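Local coordinates for protein LysR family transcriptional regulator (Vibrio vulnificus, PDB 5B7H) that probably acts as a hydrogen-peroxide-responsive transcription factor of the LysR family, this chain being its regulatory domain without the DNA-binding part, at residues L69-A72 and L73-I77; V104-Y108 and D109-D113; Q167-D171 and H172-D176. The protein carries 1 engineered substitution. All blocks are in the same frame, centred on the assembly; numbering follows the deposited sequence.

Contact 1. Residues L69-A72 and L73-I77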
loop_
_atom_site.group_PDB
_atom_site.type_symbol
_atom_site.label_atom_id
_atom_site.label_comp_id
_atom_site.label_asym_id
_atom_site.label_seq_id
_atom_site.Cartn_x
_atom_site.Cartn_y
_atom_site.Cartn_z
ATOM N N LEU A 69 12.785 12.257 -6.613
ATOM C CA LEU A 69 11.716 11.857 -5.707
ATOM C C LEU A 69 10.463 12.626 -6.050
ATOM O O LEU A 69 10.527 13.780 -6.489
ATOM C CB LEU A 69 12.046 12.192 -4.232
ATOM C CG LEU A 69 13.459 11.782 -3.751
ATOM C CD1 LEU A 69 13.670 12.278 -2.297
ATOM C CD2 LEU A 69 13.616 10.251 -3.891
ATOM N N ILE A 70 9.321 12.001 -5.799
ATOM C CA ILE A 70 8.031 12.678 -5.732
ATOM C C ILE A 70 7.623 12.621 -4.272
ATOM O O ILE A 70 7.407 11.519 -3.710
ATOM C CB ILE A 70 6.987 12.064 -6.681
ATOM C CG1 ILE A 70 7.443 12.199 -8.146
ATOM C CG2 ILE A 70 5.642 12.731 -6.408
ATOM C CD1 ILE A 70 6.466 11.488 -9.215
ATOM N N LEU A 71 7.551 13.795 -3.655
ATOM C CA LEU A 71 7.271 13.930 -2.234
ATOM C C LEU A 71 6.055 14.812 -2.039
ATOM O O LEU A 71 5.658 15.580 -2.915
ATOM C CB LEU A 71 8.461 14.617 -1.507
ATOM C CG LEU A 71 9.834 13.915 -1.495
ATOM C CD1 LEU A 71 10.811 14.644 -0.615
ATOM C CD2 LEU A 71 9.668 12.489 -0.992
ATOM N N ALA A 72 5.464 14.692 -0.849
ATOM C CA ALA A 72 4.588 15.746 -0.328
ATOM C C ALA A 72 5.432 16.811 0.378
ATOM O O ALA A 72 6.337 16.490 1.160
ATOM C CB ALA A 72 3.543 15.143 0.620
ATOM N N LEU A 73 5.163 18.078 0.050
ATOM C CA LEU A 73 5.915 19.194 0.601
ATOM C C LEU A 73 4.986 20.078 1.432
ATOM O O LEU A 73 3.777 20.106 1.200
ATOM C CB LEU A 73 6.546 20.006 -0.544
ATOM C CG LEU A 73 7.588 19.244 -1.386
ATOM C CD1 LEU A 73 8.107 20.260 -2.451
ATOM C CD2 LEU A 73 8.766 18.657 -0.603
ATOM N N PRO A 74 5.512 20.823 2.413
ATOM C CA PRO A 74 6.918 20.944 2.754
ATOM C C PRO A 74 7.394 19.871 3.695
ATOM O O PRO A 74 6.679 19.415 4.643
ATOM C CB PRO A 74 6.975 22.302 3.465
ATOM C CG PRO A 74 5.632 22.403 4.167
ATOM C CD PRO A 74 4.641 21.704 3.238
ATOM N N VAL A 75 8.633 19.461 3.451
ATOM C CA VAL A 75 9.413 18.635 4.378
ATOM C C VAL A 75 10.837 19.185 4.302
ATOM O O VAL A 75 11.167 19.964 3.419
ATOM C CB VAL A 75 9.368 17.131 4.070
ATOM C CG1 VAL A 75 7.951 16.575 4.274
ATOM C CG2 VAL A 75 9.782 16.832 2.628
ATOM N N GLU A 76 11.660 18.877 5.300
ATOM C CA GLU A 76 13.018 19.424 5.295
ATOM C C GLU A 76 13.823 18.767 4.172
ATOM O O GLU A 76 14.027 17.554 4.166
ATOM C CB GLU A 76 13.707 19.187 6.638
ATOM C CG GLU A 76 13.992 20.425 7.461
ATOM C CD GLU A 76 14.787 21.516 6.730
ATOM O OE1 GLU A 76 15.514 21.250 5.748
ATOM O OE2 GLU A 76 14.696 22.671 7.170
ATOM N N ILE A 77 14.264 19.581 3.220
ATOM C CA ILE A 77 15.033 19.174 2.035
ATOM C C ILE A 77 16.195 20.132 1.772
ATOM O O ILE A 77 16.525 20.427 0.613
ATOM C CB ILE A 77 14.150 19.018 0.774
ATOM C CG1 ILE A 77 13.373 20.292 0.519
ATOM C CG2 ILE A 77 13.216 17.804 0.891
ATOM C CD1 ILE A 77 12.548 20.210 -0.802
#
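L71 sends its CD1 methyl against two residues of the loop that follows its strand: CG2 of V75 lies 4.0 Å from L71 CD1, and CG2 of I77 lies 4.2 Å from the same atom. The L71 and V75 side chains cross at about a right angle, and the contact is between one methyl of each. L71 CG stands anti to the carbonyl carbon (chi1 -63°), which puts the isobutyl group where the returning loop passes. Nearer the turn, V75 CG1 packs 3.5 Å from the carbonyl O of A72. L73 CD2 lies back along the strand, 4.2 Å from L71 CB. Between the two halves the contact is van der Waals packing, apolar apart from the V75 methyl against A72 O.

This tight inner side contrasts with the outer one. P74, entered through a cis peptide bond, points away from the strand, and E76 is likewise exposed. On the protein side, L69 and I77 meet L58 of helix 54-62, while A72 touches H128 and S124 of helix 124-132. S124 is the engineered serine, probably standing at the peroxide-sensing cysteine of OxyR proteins. This is the C-terminal end of central strand 68-73 passing into a loop beside the probable redox site of the periplasmic-binding-protein-like LysR regulatory domain.

Contact 2. Residues V104-Y108 and D109-D113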
loop_
_atom_site.group_PDB
_atom_site.type_symbol
_atom_site.label_atom_id
_atom_site.label_comp_id
_atom_site.label_asym_id
_atom_site.label_seq_id
_atom_site.Cartn_x
_atom_site.Cartn_y
_atom_site.Cartn_z
ATOM N N VAL A 104 -22.165 16.939 10.445
ATOM C CA VAL A 104 -21.549 17.596 9.300
ATOM C C VAL A 104 -22.250 18.938 9.106
ATOM O O VAL A 104 -23.480 18.979 9.089
ATOM C CB VAL A 104 -21.660 16.747 8.019
ATOM C CG1 VAL A 104 -21.093 17.504 6.819
ATOM C CG2 VAL A 104 -20.977 15.370 8.218
ATOM N N PRO A 105 -21.523 20.068 8.961
ATOM C CA PRO A 105 -20.052 20.183 8.886
ATOM C C PRO A 105 -19.362 19.721 10.157
ATOM O O PRO A 105 -19.897 19.891 11.264
ATOM C CB PRO A 105 -19.806 21.693 8.735
ATOM C CG PRO A 105 -21.119 22.272 8.371
ATOM C CD PRO A 105 -22.162 21.388 8.982
ATOM N N ILE A 106 -18.188 19.118 9.974
ATOM C CA ILE A 106 -17.369 18.685 11.095
ATOM C C ILE A 106 -16.870 19.899 11.852
ATOM O O ILE A 106 -16.349 20.853 11.268
ATOM C CB ILE A 106 -16.176 17.858 10.600
ATOM C CG1 ILE A 106 -16.666 16.648 9.847
ATOM C CG2 ILE A 106 -15.325 17.402 11.802
ATOM C CD1 ILE A 106 -17.381 15.745 10.738
ATOM N N LYS A 107 -17.010 19.856 13.163
ATOM C CA LYS A 107 -16.350 20.785 14.071
ATOM C C LYS A 107 -15.573 19.906 15.044
ATOM O O LYS A 107 -16.166 19.030 15.689
ATOM C CB LYS A 107 -17.395 21.621 14.818
ATOM C CG LYS A 107 -16.832 22.638 15.759
ATOM C CD LYS A 107 -17.983 23.300 16.537
ATOM C CE LYS A 107 -17.549 24.588 17.207
ATOM N NZ LYS A 107 -16.534 24.352 18.261
ATOM N N TYR A 108 -14.253 20.110 15.131
ATOM C CA TYR A 108 -13.438 19.179 15.916
ATOM C C TYR A 108 -13.892 19.132 17.374
ATOM O O TYR A 108 -13.872 18.063 17.990
ATOM C CB TYR A 108 -11.974 19.576 15.872
ATOM C CG TYR A 108 -11.344 19.520 14.514
ATOM C CD1 TYR A 108 -11.542 18.436 13.670
ATOM C CD2 TYR A 108 -10.525 20.549 14.090
ATOM C CE1 TYR A 108 -10.931 18.389 12.417
ATOM C CE2 TYR A 108 -9.900 20.512 12.845
ATOM C CZ TYR A 108 -10.108 19.435 12.022
ATOM O OH TYR A 108 -9.521 19.398 10.758
ATOM N N ASP A 109 -14.281 20.279 17.942
ATOM C CA ASP A 109 -14.669 20.328 19.353
ATOM C C ASP A 109 -15.886 19.463 19.654
ATOM O O ASP A 109 -16.088 19.078 20.813
ATOM C CB ASP A 109 -14.971 21.772 19.793
ATOM C CG ASP A 109 -15.022 21.913 21.306
ATOM O OD1 ASP A 109 -16.025 22.436 21.828
ATOM O OD2 ASP A 109 -14.064 21.434 21.970
ATOM N N ASP A 110 -16.706 19.171 18.655
ATOM C CA ASP A 110 -17.896 18.354 18.865
ATOM C C ASP A 110 -17.657 16.864 18.659
ATOM O O ASP A 110 -18.556 16.067 18.973
ATOM C CB ASP A 110 -19.027 18.804 17.929
ATOM C CG ASP A 110 -19.543 20.200 18.261
ATOM O OD1 ASP A 110 -20.091 20.839 17.334
ATOM O OD2 ASP A 110 -19.417 20.648 19.432
ATOM N N LEU A 111 -16.477 16.474 18.162
ATOM C CA LEU A 111 -16.160 15.065 17.991
ATOM C C LEU A 111 -15.863 14.471 19.362
ATOM O O LEU A 111 -15.468 15.182 20.277
ATOM C CB LEU A 111 -14.897 14.913 17.151
ATOM C CG LEU A 111 -14.981 15.394 15.714
ATOM C CD1 LEU A 111 -13.601 15.157 15.070
ATOM C CD2 LEU A 111 -16.063 14.623 14.954
ATOM N N PRO A 112 -16.016 13.160 19.523
ATOM C CA PRO A 112 -15.588 12.542 20.779
ATOM C C PRO A 112 -14.070 12.610 20.897
ATOM O O PRO A 112 -13.351 12.621 19.894
ATOM C CB PRO A 112 -16.045 11.086 20.631
ATOM C CG PRO A 112 -17.058 11.088 19.537
ATOM C CD PRO A 112 -16.640 12.186 18.606
ATOM N N ASP A 113 -13.592 12.649 22.142
ATOM C CA ASP A 113 -12.160 12.475 22.374
ATOM C C ASP A 113 -11.686 11.171 21.732
ATOM O O ASP A 113 -12.432 10.193 21.678
ATOM C CB ASP A 113 -11.900 12.403 23.880
ATOM C CG ASP A 113 -12.027 13.763 24.553
ATOM O OD1 ASP A 113 -11.929 13.809 25.801
ATOM O OD2 ASP A 113 -12.208 14.785 23.845
#
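The aliphatic part of K107 crosses D110 at a slant, and its amino end lies beside D109. Its CB is 3.8 Å from D110 OD1; the next atom, CG, passes the same oxygen only slightly farther off, and CD makes the closest approach, 3.3 Å from D110 OD1. The chain is extended to this point, then bends at chi4 (-65°), bringing NZ to within 3.4 Å of D109 CB. NZ stays 4.1 Å from D109 OD1, too far for a salt bridge, so any attraction between the charges acts over a distance on this exposed side.

The backbone supplies the firmer links, a short 3-10 turn. D110 N donates to K107 O over 3.0 Å and L111 N to Y108 O over 3.1 Å. On the inner side, L111 CD1 sits at the edge of the Y108 ring, 4.1 Å from Y108 CD1, with the two side chains running the same way. I106 CG2 approaches the other methyl of L111.

Around the turn, Y108 OH bonds to the carbonyl O of C133, just past helix 124-132, while the Y108 ring touches L135 and P186. I106 packs on I183, placing the turn against strand 180-198.

Contact 3. Residues Q167-D171 and H172-D176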
loop_
_atom_site.group_PDB
_atom_site.type_symbol
_atom_site.label_atom_id
_atom_site.label_comp_id
_atom_site.label_asym_id
_atom_site.label_seq_id
_atom_site.Cartn_x
_atom_site.Cartn_y
_atom_site.Cartn_z
ATOM N N GLN A 167 -7.051 13.470 -1.741
ATOM C CA GLN A 167 -7.943 13.350 -2.876
ATOM C C GLN A 167 -7.453 12.325 -3.867
ATOM O O GLN A 167 -8.265 11.564 -4.415
ATOM C CB GLN A 167 -8.147 14.696 -3.561
ATOM C CG GLN A 167 -9.287 14.629 -4.603
ATOM C CD GLN A 167 -10.640 14.344 -3.969
ATOM O OE1 GLN A 167 -10.987 14.951 -2.950
ATOM N NE2 GLN A 167 -11.413 13.453 -4.577
ATOM N N MET A 168 -6.124 12.240 -4.088
ATOM C CA MET A 168 -5.698 11.275 -5.095
ATOM C C MET A 168 -6.040 9.840 -4.707
ATOM O O MET A 168 -6.227 8.984 -5.581
ATOM C CB MET A 168 -4.213 11.431 -5.442
ATOM C CG MET A 168 -3.296 11.194 -4.247
ATOM S SD MET A 168 -1.523 11.128 -4.730
ATOM C CE MET A 168 -1.273 12.830 -5.282
ATOM N N ALA A 169 -6.103 9.545 -3.406
ATOM C CA ALA A 169 -6.509 8.195 -2.999
ATOM C C ALA A 169 -7.975 7.943 -3.320
ATOM O O ALA A 169 -8.337 6.836 -3.791
ATOM C CB ALA A 169 -6.212 7.993 -1.508
ATOM N N ILE A 170 -8.829 8.936 -3.044
ATOM C CA ILE A 170 -10.243 8.809 -3.377
ATOM C C ILE A 170 -10.418 8.611 -4.870
ATOM O O ILE A 170 -11.197 7.739 -5.316
ATOM C CB ILE A 170 -11.004 10.053 -2.899
ATOM C CG1 ILE A 170 -10.862 10.181 -1.386
ATOM C CG2 ILE A 170 -12.456 9.912 -3.278
ATOM C CD1 ILE A 170 -11.466 11.487 -0.860
ATOM N N ASP A 171 -9.685 9.406 -5.663
ATOM C CA ASP A 171 -9.843 9.334 -7.123
ATOM C C ASP A 171 -9.375 7.999 -7.699
ATOM O O ASP A 171 -9.803 7.635 -8.804
ATOM C CB ASP A 171 -9.026 10.453 -7.744
ATOM C CG ASP A 171 -9.627 11.840 -7.469
ATOM O OD1 ASP A 171 -8.946 12.863 -7.741
ATOM O OD2 ASP A 171 -10.779 11.941 -6.979
ATOM N N HIS A 172 -8.586 7.243 -6.943
ATOM C CA HIS A 172 -8.049 5.936 -7.314
ATOM C C HIS A 172 -8.758 4.780 -6.635
ATOM O O HIS A 172 -8.255 3.640 -6.647
ATOM C CB HIS A 172 -6.534 5.928 -7.091
ATOM C CG HIS A 172 -5.789 6.510 -8.249
ATOM N ND1 HIS A 172 -5.431 5.756 -9.350
ATOM C CD2 HIS A 172 -5.395 7.782 -8.512
ATOM C CE1 HIS A 172 -4.849 6.543 -10.243
ATOM N NE2 HIS A 172 -4.801 7.770 -9.757
ATOM N N GLY A 173 -9.917 5.038 -6.067
ATOM C CA GLY A 173 -10.790 3.979 -5.599
ATOM C C GLY A 173 -10.523 3.430 -4.207
ATOM O O GLY A 173 -11.022 2.345 -3.890
ATOM N N LEU A 174 -9.717 4.109 -3.386
ATOM C CA LEU A 174 -9.352 3.543 -2.087
ATOM C C LEU A 174 -10.605 3.253 -1.260
ATOM O O LEU A 174 -10.603 2.292 -0.445
ATOM C CB LEU A 174 -8.425 4.524 -1.344
ATOM C CG LEU A 174 -7.904 3.978 0.005
ATOM C CD1 LEU A 174 -6.944 2.810 -0.215
ATOM C CD2 LEU A 174 -7.206 5.140 0.715
ATOM N N LEU A 175 -11.664 4.070 -1.433
ATOM C CA LEU A 175 -12.844 3.884 -0.594
ATOM C C LEU A 175 -13.845 2.897 -1.172
ATOM O O LEU A 175 -14.848 2.595 -0.505
ATOM C CB LEU A 175 -13.561 5.216 -0.351
ATOM C CG LEU A 175 -12.625 6.383 -0.019
ATOM C CD1 LEU A 175 -13.476 7.605 0.260
ATOM C CD2 LEU A 175 -11.710 6.113 1.136
ATOM N N ASP A 176 -13.590 2.348 -2.341
ATOM C CA ASP A 176 -14.592 1.479 -2.986
ATOM C C ASP A 176 -14.989 0.313 -2.082
ATOM O O ASP A 176 -14.148 -0.366 -1.438
ATOM C CB ASP A 176 -14.019 0.875 -4.256
ATOM C CG ASP A 176 -14.050 1.835 -5.432
ATOM O OD1 ASP A 176 -14.707 2.908 -5.356
ATOM O OD2 ASP A 176 -13.403 1.481 -6.457
HETATM O O HOH W 1 -12.446 5.892 -3.523
#
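The carbonyl O of A169 accepts two backbone N-H groups that reach it from opposite faces of its plane. L174 N binds A169 O over 3.1 Å in a nearly straight bond (N-H...O 165°), tilted only moderately from the plane; H172 N stands far above the other face and is bent to 137°, its hydrogen being shared weakly with M168 O. The next carbonyl takes G173 N, 3.1 Å from I170 O.

These two closures, L174 N to A169 O and G173 N to I170 O, define a Schellman motif ending helix 167-171, with G173 at positive phi (85°) as its C-prime residue. A type I turn from G173 to D176 follows. One water donates to I170 O and accepts from L175 N, bridging helix and turn.

Apolar groups pack beside the cap: A169 CB meets L174 CD2 at 3.8 Å, and I170 CG1 meets L175 CD1 at 4.0 Å. The H172 ring presents its edge to M168 O, which lies in the ring plane 3.3 Å from H172 CD2, while H172 NE2 bonds to D33 of helix 27-41. One turn back, Q167 NE2 donates to D171 OD2 over 2.9 Å, from above the carboxylate plane.

How the contacts relate
The three contacts follow one another along the chain without touching, and strand 180-198 borders all of them. Contact 2 meets it at I183 and P186, contact 3 at L180 and V182, and contact 1 farther along at I194 and V197. Contacts 1 and 3 lie on opposite sides of the chain's centre, their centres about 22 Å apart but their nearest atoms about 7 Å; A72 of contact 1 and M168 of contact 3 both touch R192. Contact 2 is peripheral, its centre about 30 Å from that of contact 1 and 24 Å from that of contact 3. Contacts 1 and 2 both reach the probable OxyR redox pair, at engineered S124 and C133 respectively.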